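Local coordinates for protein Pab-dependent poly(a)-specific ribonuclease subunit PAN2 (Neurospora crassa, PDB 4CZW) that probably trims the poly(A) tails of mRNA as catalytic subunit of the Pan2-Pan3 deadenylation complex, represented here by its ubiquitin-protease-like and exonuclease domains, at residues M191-V196 and T246-Y251; Y186-M191 and L254-I259; L180-R185 and K258-I263. One frame throughout, in Å; residues are numbered along the deposited sequence.

Contact 1 of 3, residues M191-V196 and T246-Y251; sequences MHCQHV and TKCQRY. With ZN (zinc ion), chain C.
Two zinc knuckles close round one metal ion here, with Cys-193 and Cys-248 supplying a thiolate each from facing turns. The zinc ion lies 2.2 Å from Cys-193 SG and 2.3 Å from Cys-248 SG, and the angle between these two bonds, about 112°, is close to tetrahedral. Cys-190 and Cys-245 complete the four-sulfur shell. Both cysteines set SG between the backbone N and the carbonyl carbon (chi1 64° for Cys-193, 48° for Cys-248), which turns the sulfurs inward to the metal. No hydrogen bond joins the segments, so the metal is the main link. Around it, Lys-247 runs fully extended across the opposite knuckle: its CD rests 3.6 Å from Cys-193 SG and 3.8 Å from His-195 CB. The His-192 ring stands obliquely beside Cys-248, with CD2 4.5 Å from SG. Behind each second cysteine comes a glutamine with left-handed backbone angles, Gln-194 and Gln-249; the latter forms a G1 beta bulge with Arg-250 opposite Cys-245. Two CxxC turns gripping one zinc ion are characteristic of the zinc ribbon at the tip of the fingers in many ubiquitin-specific proteases.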
loop_
_atom_site.group_PDB
_atom_site.type_symbol
_atom_site.label_atom_id
_atom_site.label_comp_id
_atom_site.label_asym_id
_atom_site.label_seq_id
_atom_site.Cartn_x
_atom_site.Cartn_y
_atom_site.Cartn_z
HETATM N N MSE A 191 -16.158 43.793 -11.351
HETATM C CA MSE A 191 -15.300 44.962 -11.191
HETATM C C MSE A 191 -16.020 46.265 -11.532
HETATM O O MSE A 191 -15.401 47.328 -11.575
HETATM C CB MSE A 191 -14.042 44.817 -12.049
HETATM C CG MSE A 191 -13.161 43.643 -11.657
HETATM SE SE MSE A 191 -11.490 43.592 -12.654
HETATM C CE MSE A 191 -10.741 45.294 -12.068
ATOM N N HIS A 192 -17.326 46.185 -11.768
ATOM C CA HIS A 192 -18.114 47.374 -12.074
ATOM C C HIS A 192 -19.017 47.762 -10.906
ATOM O O HIS A 192 -18.899 48.858 -10.359
ATOM C CB HIS A 192 -18.953 47.157 -13.334
ATOM C CG HIS A 192 -19.623 48.400 -13.834
ATOM N ND1 HIS A 192 -18.923 49.445 -14.398
ATOM C CD2 HIS A 192 -20.926 48.767 -13.852
ATOM C CE1 HIS A 192 -19.768 50.401 -14.745
ATOM N NE2 HIS A 192 -20.989 50.014 -14.423
ATOM N N CYS A 193 -19.919 46.859 -10.527
ATOM C CA CYS A 193 -20.867 47.131 -9.450
ATOM C C CYS A 193 -20.425 46.504 -8.130
ATOM O O CYS A 193 -21.168 46.522 -7.148
ATOM C CB CYS A 193 -22.262 46.626 -9.824
ATOM S SG CYS A 193 -22.378 44.838 -10.033
ATOM N N GLN A 194 -19.219 45.944 -8.124
ATOM C CA GLN A 194 -18.600 45.380 -6.923
ATOM C C GLN A 194 -19.434 44.275 -6.271
ATOM O O GLN A 194 -19.313 44.024 -5.073
ATOM C CB GLN A 194 -18.321 46.488 -5.903
ATOM C CG GLN A 194 -17.614 47.700 -6.490
ATOM C CD GLN A 194 -16.355 47.330 -7.250
ATOM O OE1 GLN A 194 -15.547 46.527 -6.784
ATOM N NE2 GLN A 194 -16.185 47.915 -8.431
ATOM N N HIS A 195 -20.270 43.612 -7.065
ATOM C CA HIS A 195 -21.090 42.514 -6.563
ATOM C C HIS A 195 -20.273 41.232 -6.461
ATOM O O HIS A 195 -19.504 40.904 -7.364
ATOM C CB HIS A 195 -22.307 42.294 -7.464
ATOM C CG HIS A 195 -23.182 41.159 -7.030
ATOM N ND1 HIS A 195 -23.851 41.153 -5.825
ATOM C CD2 HIS A 195 -23.495 39.990 -7.639
ATOM C CE1 HIS A 195 -24.540 40.032 -5.711
ATOM N NE2 HIS A 195 -24.341 39.309 -6.798
ATOM N N VAL A 196 -20.444 40.507 -5.360
ATOM C CA VAL A 196 -19.692 39.276 -5.137
ATOM C C VAL A 196 -20.587 38.039 -5.164
ATOM O O VAL A 196 -21.713 38.058 -4.665
ATOM C CB VAL A 196 -18.932 39.317 -3.794
ATOM C CG1 VAL A 196 -17.765 40.287 -3.875
ATOM C CG2 VAL A 196 -19.869 39.695 -2.656
ATOM N N THR A 246 -25.132 39.270 -12.890
ATOM C CA THR A 246 -26.581 39.281 -12.736
ATOM C C THR A 246 -27.107 40.621 -12.228
ATOM O O THR A 246 -28.258 40.977 -12.482
ATOM C CB THR A 246 -27.047 38.170 -11.776
ATOM O OG1 THR A 246 -26.398 38.327 -10.508
ATOM C CG2 THR A 246 -26.709 36.801 -12.344
ATOM N N LYS A 247 -26.267 41.365 -11.516
ATOM C CA LYS A 247 -26.698 42.631 -10.932
ATOM C C LYS A 247 -26.819 43.729 -11.987
ATOM O O LYS A 247 -27.900 44.281 -12.189
ATOM C CB LYS A 247 -25.739 43.072 -9.825
ATOM C CG LYS A 247 -26.265 44.236 -8.999
ATOM C CD LYS A 247 -25.309 44.621 -7.882
ATOM C CE LYS A 247 -25.859 45.782 -7.068
ATOM N NZ LYS A 247 -24.907 46.235 -6.017
ATOM N N CYS A 248 -25.714 44.045 -12.657
ATOM C CA CYS A 248 -25.729 45.096 -13.672
ATOM C C CYS A 248 -26.103 44.549 -15.051
ATOM O O CYS A 248 -25.958 45.239 -16.060
ATOM C CB CYS A 248 -24.377 45.817 -13.727
ATOM S SG CYS A 248 -22.921 44.750 -13.778
ATOM N N GLN A 249 -26.577 43.305 -15.076
ATOM C CA GLN A 249 -27.219 42.717 -16.254
ATOM C C GLN A 249 -26.378 42.728 -17.530
ATOM O O GLN A 249 -26.922 42.845 -18.629
ATOM C CB GLN A 249 -28.545 43.435 -16.527
ATOM C CG GLN A 249 -29.635 43.140 -15.511
ATOM C CD GLN A 249 -30.316 41.810 -15.761
ATOM O OE1 GLN A 249 -30.113 40.846 -15.022
ATOM N NE2 GLN A 249 -31.134 41.751 -16.805
ATOM N N ARG A 250 -25.062 42.599 -17.394
ATOM C CA ARG A 250 -24.190 42.562 -18.565
ATOM C C ARG A 250 -22.846 41.906 -18.270
ATOM O O ARG A 250 -22.488 41.687 -17.112
ATOM C CB ARG A 250 -23.969 43.974 -19.111
ATOM C CG ARG A 250 -23.313 44.929 -18.131
ATOM C CD ARG A 250 -23.045 46.275 -18.785
ATOM N NE ARG A 250 -22.167 46.149 -19.945
ATOM C CZ ARG A 250 -21.817 47.161 -20.732
ATOM N NH1 ARG A 250 -22.273 48.382 -20.487
ATOM N NH2 ARG A 250 -21.013 46.952 -21.765
ATOM N N TYR A 251 -22.108 41.597 -19.332
ATOM C CA TYR A 251 -20.798 40.968 -19.207
ATOM C C TYR A 251 -19.743 41.980 -18.775
ATOM O O TYR A 251 -19.542 43.002 -19.430
ATOM C CB TYR A 251 -20.393 40.310 -20.528
ATOM C CG TYR A 251 -21.291 39.163 -20.935
ATOM C CD1 TYR A 251 -22.466 39.392 -21.640
ATOM C CD2 TYR A 251 -20.964 37.853 -20.613
ATOM C CE1 TYR A 251 -23.290 38.348 -22.012
ATOM C CE2 TYR A 251 -21.782 36.802 -20.981
ATOM C CZ TYR A 251 -22.944 37.055 -21.681
ATOM O OH TYR A 251 -23.762 36.012 -22.051
HETATM ZN ZN ZN C . -21.879 43.770 -11.949
#

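Contact 2 of 3, residues Y186-M191 and L254-I259; sequences YQIKCM and LDQRKI. With ZN (zinc ion), chain C.
Tyr-186 to Cys-190 pair with Lys-258 to Leu-254 as antiparallel strands, held by four backbone hydrogen bonds in the hydrogen-bonded pairs Gln-187/Arg-257 and Lys-189/Asp-255; Lys-189 N to Asp-255 O measures 2.8 Å. Among the apolar contacts, the Tyr-186 ring (CG anti to the carbonyl carbon, chi1 -74°) leans over the strand and takes the stem of Lys-258 on one face, a CH-pi contact with Lys-258 CG 4.3 Å from the ring centroid. Lys-258 then carries its NZ on to Thr-203. An alanine in place of Tyr-186 would probably open a gap beside that aliphatic stem. On the sheet face that carries Tyr-186, Ile-188 lies alongside Gln-256, and its CG2 meets Leu-254 CD1 at 3.8 Å, while Leu-254 CD2 packs 4.1 Å from Cys-190 CB. On the opposite face, with Asp-255 and Arg-257, Gln-187 CB touches Ile-259 CG1 at 3.7 Å. The ionic element there is a salt bridge along one strand: Arg-257 NE donates to the syn lone pair of Asp-255 OD2 at 2.9 Å. At the far end Cys-190 SG binds zinc. These central strands of a four-stranded antiparallel sheet, ending in a zinc ribbon, are consistent with the fingers of the USP fold.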
loop_
_atom_site.group_PDB
_atom_site.type_symbol
_atom_site.label_atom_id
_atom_site.label_comp_id
_atom_site.label_asym_id
_atom_site.label_seq_id
_atom_site.Cartn_x
_atom_site.Cartn_y
_atom_site.Cartn_z
ATOM N N TYR A 186 -14.014 30.184 -4.195
ATOM C CA TYR A 186 -13.694 31.312 -5.061
ATOM C C TYR A 186 -14.644 32.485 -4.853
ATOM O O TYR A 186 -15.864 32.326 -4.890
ATOM C CB TYR A 186 -13.719 30.886 -6.530
ATOM C CG TYR A 186 -12.531 30.053 -6.951
ATOM C CD1 TYR A 186 -11.323 30.652 -7.283
ATOM C CD2 TYR A 186 -12.618 28.670 -7.022
ATOM C CE1 TYR A 186 -10.233 29.896 -7.671
ATOM C CE2 TYR A 186 -11.533 27.906 -7.410
ATOM C CZ TYR A 186 -10.344 28.524 -7.732
ATOM O OH TYR A 186 -9.260 27.767 -8.116
ATOM N N GLN A 187 -14.074 33.665 -4.632
ATOM C CA GLN A 187 -14.857 34.890 -4.559
ATOM C C GLN A 187 -14.829 35.607 -5.903
ATOM O O GLN A 187 -13.805 36.167 -6.299
ATOM C CB GLN A 187 -14.332 35.812 -3.457
ATOM C CG GLN A 187 -14.978 37.189 -3.449
ATOM C CD GLN A 187 -14.322 38.141 -2.468
ATOM O OE1 GLN A 187 -14.166 37.826 -1.289
ATOM N NE2 GLN A 187 -13.930 39.313 -2.953
ATOM N N ILE A 188 -15.956 35.579 -6.604
ATOM C CA ILE A 188 -16.063 36.219 -7.909
ATOM C C ILE A 188 -16.720 37.590 -7.788
ATOM O O ILE A 188 -17.924 37.695 -7.550
ATOM C CB ILE A 188 -16.864 35.350 -8.893
ATOM C CG1 ILE A 188 -16.255 33.948 -8.977
ATOM C CG2 ILE A 188 -16.909 36.003 -10.265
ATOM C CD1 ILE A 188 -16.993 33.015 -9.910
ATOM N N LYS A 189 -15.921 38.639 -7.950
ATOM C CA LYS A 189 -16.412 40.002 -7.806
ATOM C C LYS A 189 -16.478 40.733 -9.143
ATOM O O LYS A 189 -15.493 40.787 -9.880
ATOM C CB LYS A 189 -15.531 40.785 -6.831
ATOM C CG LYS A 189 -15.884 42.261 -6.725
ATOM C CD LYS A 189 -14.894 43.015 -5.849
ATOM C CE LYS A 189 -14.927 42.518 -4.414
ATOM N NZ LYS A 189 -14.009 43.292 -3.535
ATOM N N CYS A 190 -17.644 41.288 -9.454
ATOM C CA CYS A 190 -17.793 42.150 -10.619
ATOM C C CYS A 190 -17.005 43.433 -10.393
ATOM O O CYS A 190 -17.157 44.084 -9.364
ATOM C CB CYS A 190 -19.268 42.462 -10.884
ATOM S SG CYS A 190 -19.568 43.660 -12.213
HETATM N N MSE A 191 -16.158 43.793 -11.351
HETATM C CA MSE A 191 -15.300 44.962 -11.191
HETATM C C MSE A 191 -16.020 46.265 -11.532
HETATM O O MSE A 191 -15.401 47.328 -11.575
HETATM C CB MSE A 191 -14.042 44.817 -12.049
HETATM C CG MSE A 191 -13.161 43.643 -11.657
HETATM SE SE MSE A 191 -11.490 43.592 -12.654
HETATM C CE MSE A 191 -10.741 45.294 -12.068
ATOM N N LEU A 254 -14.437 40.161 -14.333
ATOM C CA LEU A 254 -14.700 39.571 -13.027
ATOM C C LEU A 254 -13.412 39.258 -12.275
ATOM O O LEU A 254 -12.540 38.549 -12.779
ATOM C CB LEU A 254 -15.543 38.303 -13.174
ATOM C CG LEU A 254 -16.877 38.453 -13.910
ATOM C CD1 LEU A 254 -17.665 37.152 -13.857
ATOM C CD2 LEU A 254 -17.693 39.601 -13.338
ATOM N N ASP A 255 -13.301 39.793 -11.063
ATOM C CA ASP A 255 -12.145 39.544 -10.211
ATOM C C ASP A 255 -12.373 38.305 -9.353
ATOM O O ASP A 255 -13.145 38.330 -8.393
ATOM C CB ASP A 255 -11.858 40.760 -9.329
ATOM C CG ASP A 255 -10.723 40.519 -8.353
ATOM O OD1 ASP A 255 -9.769 39.794 -8.706
ATOM O OD2 ASP A 255 -10.786 41.058 -7.228
ATOM N N GLN A 256 -11.689 37.224 -9.709
ATOM C CA GLN A 256 -11.871 35.936 -9.053
ATOM C C GLN A 256 -10.646 35.553 -8.229
ATOM O O GLN A 256 -9.558 35.363 -8.771
ATOM C CB GLN A 256 -12.163 34.857 -10.093
ATOM C CG GLN A 256 -13.341 35.184 -10.996
ATOM C CD GLN A 256 -13.177 34.632 -12.398
ATOM O OE1 GLN A 256 -12.206 33.936 -12.695
ATOM N NE2 GLN A 256 -14.127 34.945 -13.273
ATOM N N ARG A 257 -10.829 35.443 -6.918
ATOM C CA ARG A 257 -9.732 35.083 -6.029
ATOM C C ARG A 257 -10.093 33.873 -5.178
ATOM O O ARG A 257 -11.200 33.782 -4.647
ATOM C CB ARG A 257 -9.357 36.268 -5.136
ATOM C CG ARG A 257 -9.241 37.585 -5.883
ATOM C CD ARG A 257 -8.556 38.645 -5.043
ATOM N NE ARG A 257 -8.580 39.951 -5.696
ATOM C CZ ARG A 257 -7.809 40.975 -5.347
ATOM N NH1 ARG A 257 -6.939 40.846 -4.355
ATOM N NH2 ARG A 257 -7.902 42.127 -5.998
ATOM N N LYS A 258 -9.154 32.942 -5.054
ATOM C CA LYS A 258 -9.375 31.742 -4.258
ATOM C C LYS A 258 -9.177 32.035 -2.776
ATOM O O LYS A 258 -8.046 32.134 -2.297
ATOM C CB LYS A 258 -8.440 30.617 -4.705
ATOM C CG LYS A 258 -8.725 29.279 -4.043
ATOM C CD LYS A 258 -7.902 28.164 -4.668
ATOM C CE LYS A 258 -8.296 26.807 -4.105
ATOM N NZ LYS A 258 -7.561 25.691 -4.764
ATOM N N ILE A 259 -10.284 32.179 -2.054
ATOM C CA ILE A 259 -10.237 32.449 -0.622
ATOM C C ILE A 259 -9.965 31.164 0.150
ATOM O O ILE A 259 -10.789 30.252 0.163
ATOM C CB ILE A 259 -11.550 33.076 -0.120
ATOM C CG1 ILE A 259 -11.959 34.249 -1.015
ATOM C CG2 ILE A 259 -11.409 33.520 1.326
ATOM C CD1 ILE A 259 -10.934 35.361 -1.074
HETATM ZN ZN ZN C . -21.879 43.770 -11.949
#

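Contact 3 of 3, residues L180-R185 and K258-I263; sequences LETDAR and KIIFNI
The axes of the short antiparallel strand segments 183-185 and 258-262 come within 4.5 Å, their directions 158° apart; Arg-185 and Ile-259 bond through their backbones in both directions, and a bulge breaks the pairing opposite Asp-183. There Asp-183 O accepts two donors, Phe-261 N at 2.7 Å, nearly in line with the carbonyl bond, and Asn-262 N at 3.0 Å, in the carbonyl plane on a lone pair. The bulge turns Phe-261 toward the partner strand. Its ring presents its edge to Asp-183 and Arg-185, with the Asp-183 carboxylate plane 59° from the ring plane, while Ile-259 O sits over the centre of one face. Arg-185 places CG between its backbone N and carbonyl carbon (chi1 67°) and then extends straight, which brings its NE to the ring edge, in plane, and Arg-185 CG to 3.6 Å from Phe-261 CZ. Asp-183 also packs its CB 3.6 Å from Asn-262 CB, and its OD1 is claimed by a salt bridge from Lys-177. On the face of Ala-184 and Ile-260, Ala-184 CB lies 3.9 Å from Lys-258 CE and 4.3 Å from Ile-260 CG1. Thr-182 CG2 meets Ile-260 CG2 at 4.1 Å, while Thr-182 OG1 bonds to Asn-206. The doubled donors, with Phe-261 in a near-helical conformation, mark a classic beta bulge, placed here where the two strands enter the body of the USP-like domain.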
loop_
_atom_site.group_PDB
_atom_site.type_symbol
_atom_site.label_atom_id
_atom_site.label_comp_id
_atom_site.label_asym_id
_atom_site.label_seq_id
_atom_site.Cartn_x
_atom_site.Cartn_y
_atom_site.Cartn_z
ATOM N N LEU A 180 -7.046 15.904 4.293
ATOM C CA LEU A 180 -6.605 15.842 2.902
ATOM C C LEU A 180 -6.980 17.068 2.068
ATOM O O LEU A 180 -6.311 17.375 1.082
ATOM C CB LEU A 180 -7.172 14.587 2.233
ATOM C CG LEU A 180 -6.884 13.247 2.914
ATOM C CD1 LEU A 180 -7.464 12.099 2.102
ATOM C CD2 LEU A 180 -5.389 13.057 3.133
ATOM N N GLU A 181 -8.041 17.767 2.458
ATOM C CA GLU A 181 -8.555 18.863 1.638
ATOM C C GLU A 181 -8.019 20.237 2.022
ATOM O O GLU A 181 -7.740 20.511 3.189
ATOM C CB GLU A 181 -10.084 18.902 1.696
ATOM C CG GLU A 181 -10.772 17.752 0.993
ATOM C CD GLU A 181 -12.248 18.015 0.772
ATOM O OE1 GLU A 181 -12.660 19.191 0.861
ATOM O OE2 GLU A 181 -12.995 17.050 0.511
ATOM N N THR A 182 -7.883 21.096 1.018
ATOM C CA THR A 182 -7.629 22.512 1.239
ATOM C C THR A 182 -8.963 23.247 1.238
ATOM O O THR A 182 -9.523 23.530 0.178
ATOM C CB THR A 182 -6.704 23.111 0.163
ATOM O OG1 THR A 182 -5.443 22.430 0.177
ATOM C CG2 THR A 182 -6.477 24.594 0.420
ATOM N N ASP A 183 -9.476 23.535 2.429
ATOM C CA ASP A 183 -10.769 24.196 2.568
ATOM C C ASP A 183 -10.731 25.600 1.974
ATOM O O ASP A 183 -10.101 26.501 2.528
ATOM C CB ASP A 183 -11.184 24.254 4.040
ATOM C CG ASP A 183 -12.565 24.845 4.235
ATOM O OD1 ASP A 183 -13.404 24.718 3.318
ATOM O OD2 ASP A 183 -12.814 25.435 5.308
ATOM N N ALA A 184 -11.405 25.778 0.842
ATOM C CA ALA A 184 -11.383 27.057 0.141
ATOM C C ALA A 184 -12.601 27.248 -0.758
ATOM O O ALA A 184 -13.377 26.320 -0.985
ATOM C CB ALA A 184 -10.105 27.181 -0.676
ATOM N N ARG A 185 -12.756 28.469 -1.263
ATOM C CA ARG A 185 -13.815 28.797 -2.209
ATOM C C ARG A 185 -13.421 30.029 -3.016
ATOM O O ARG A 185 -12.590 30.825 -2.578
ATOM C CB ARG A 185 -15.143 29.037 -1.487
ATOM C CG ARG A 185 -15.159 30.271 -0.600
ATOM C CD ARG A 185 -16.538 30.509 -0.008
ATOM N NE ARG A 185 -16.575 31.701 0.833
ATOM C CZ ARG A 185 -17.665 32.145 1.453
ATOM N NH1 ARG A 185 -18.813 31.495 1.325
ATOM N NH2 ARG A 185 -17.606 33.239 2.200
ATOM N N LYS A 258 -9.154 32.942 -5.054
ATOM C CA LYS A 258 -9.375 31.742 -4.258
ATOM C C LYS A 258 -9.177 32.035 -2.776
ATOM O O LYS A 258 -8.046 32.134 -2.297
ATOM C CB LYS A 258 -8.440 30.617 -4.705
ATOM C CG LYS A 258 -8.725 29.279 -4.043
ATOM C CD LYS A 258 -7.902 28.164 -4.668
ATOM C CE LYS A 258 -8.296 26.807 -4.105
ATOM N NZ LYS A 258 -7.561 25.691 -4.764
ATOM N N ILE A 259 -10.284 32.179 -2.054
ATOM C CA ILE A 259 -10.237 32.449 -0.622
ATOM C C ILE A 259 -9.965 31.164 0.150
ATOM O O ILE A 259 -10.789 30.252 0.163
ATOM C CB ILE A 259 -11.550 33.076 -0.120
ATOM C CG1 ILE A 259 -11.959 34.249 -1.015
ATOM C CG2 ILE A 259 -11.409 33.520 1.326
ATOM C CD1 ILE A 259 -10.934 35.361 -1.074
ATOM N N ILE A 260 -8.807 31.102 0.799
ATOM C CA ILE A 260 -8.375 29.889 1.485
ATOM C C ILE A 260 -8.687 29.933 2.979
ATOM O O ILE A 260 -8.280 30.855 3.684
ATOM C CB ILE A 260 -6.867 29.653 1.282
ATOM C CG1 ILE A 260 -6.550 29.562 -0.214
ATOM C CG2 ILE A 260 -6.418 28.394 2.008
ATOM C CD1 ILE A 260 -5.085 29.380 -0.526
ATOM N N PHE A 261 -9.411 28.922 3.453
ATOM C CA PHE A 261 -9.820 28.851 4.851
ATOM C C PHE A 261 -8.902 27.944 5.667
ATOM O O PHE A 261 -8.375 28.351 6.702
ATOM C CB PHE A 261 -11.265 28.359 4.955
ATOM C CG PHE A 261 -12.250 29.214 4.211
ATOM C CD1 PHE A 261 -12.181 30.595 4.281
ATOM C CD2 PHE A 261 -13.240 28.635 3.435
ATOM C CE1 PHE A 261 -13.087 31.383 3.596
ATOM C CE2 PHE A 261 -14.146 29.418 2.746
ATOM C CZ PHE A 261 -14.070 30.794 2.826
ATOM N N ASN A 262 -8.720 26.714 5.198
ATOM C CA ASN A 262 -7.880 25.749 5.901
ATOM C C ASN A 262 -6.927 24.994 4.983
ATOM O O ASN A 262 -7.232 24.743 3.817
ATOM C CB ASN A 262 -8.746 24.742 6.662
ATOM C CG ASN A 262 -9.203 25.267 8.007
ATOM O OD1 ASN A 262 -8.464 25.210 8.989
ATOM N ND2 ASN A 262 -10.429 25.775 8.060
ATOM N N ILE A 263 -5.769 24.637 5.528
ATOM C CA ILE A 263 -4.809 23.795 4.832
ATOM C C ILE A 263 -4.850 22.387 5.427
ATOM O O ILE A 263 -5.024 22.228 6.635
ATOM C CB ILE A 263 -3.382 24.367 4.923
ATOM C CG1 ILE A 263 -3.027 24.679 6.378
ATOM C CG2 ILE A 263 -3.261 25.623 4.072
ATOM C CD1 ILE A 263 -1.625 25.204 6.564
#

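In the fold
Contacts 2 and 3 lie on the strand pair 183-190 with 250-262, and contact 1 on the turns at its zinc-bearing tip. Contact 1 lies at the exposed tip, contact 2 is a largely surface-lying middle, and contact 3, partly buried, reaches back to the protein body. The chemistry shifts accordingly: metal ligation without cross-segment hydrogen bonds, then regular antiparallel pairing with an Asp-Arg pair on one face and Ile-188 and Leu-254 on the other, then a bulged pairing with buried Ala-184 and Ile-260. Contacts 1 and 2 share Met-191 and the zinc ion, and Cys-190 N probably bonds to His-195 O; contacts 2 and 3 share Lys-258 and Ile-259. Contact 3 has no part in the metal site.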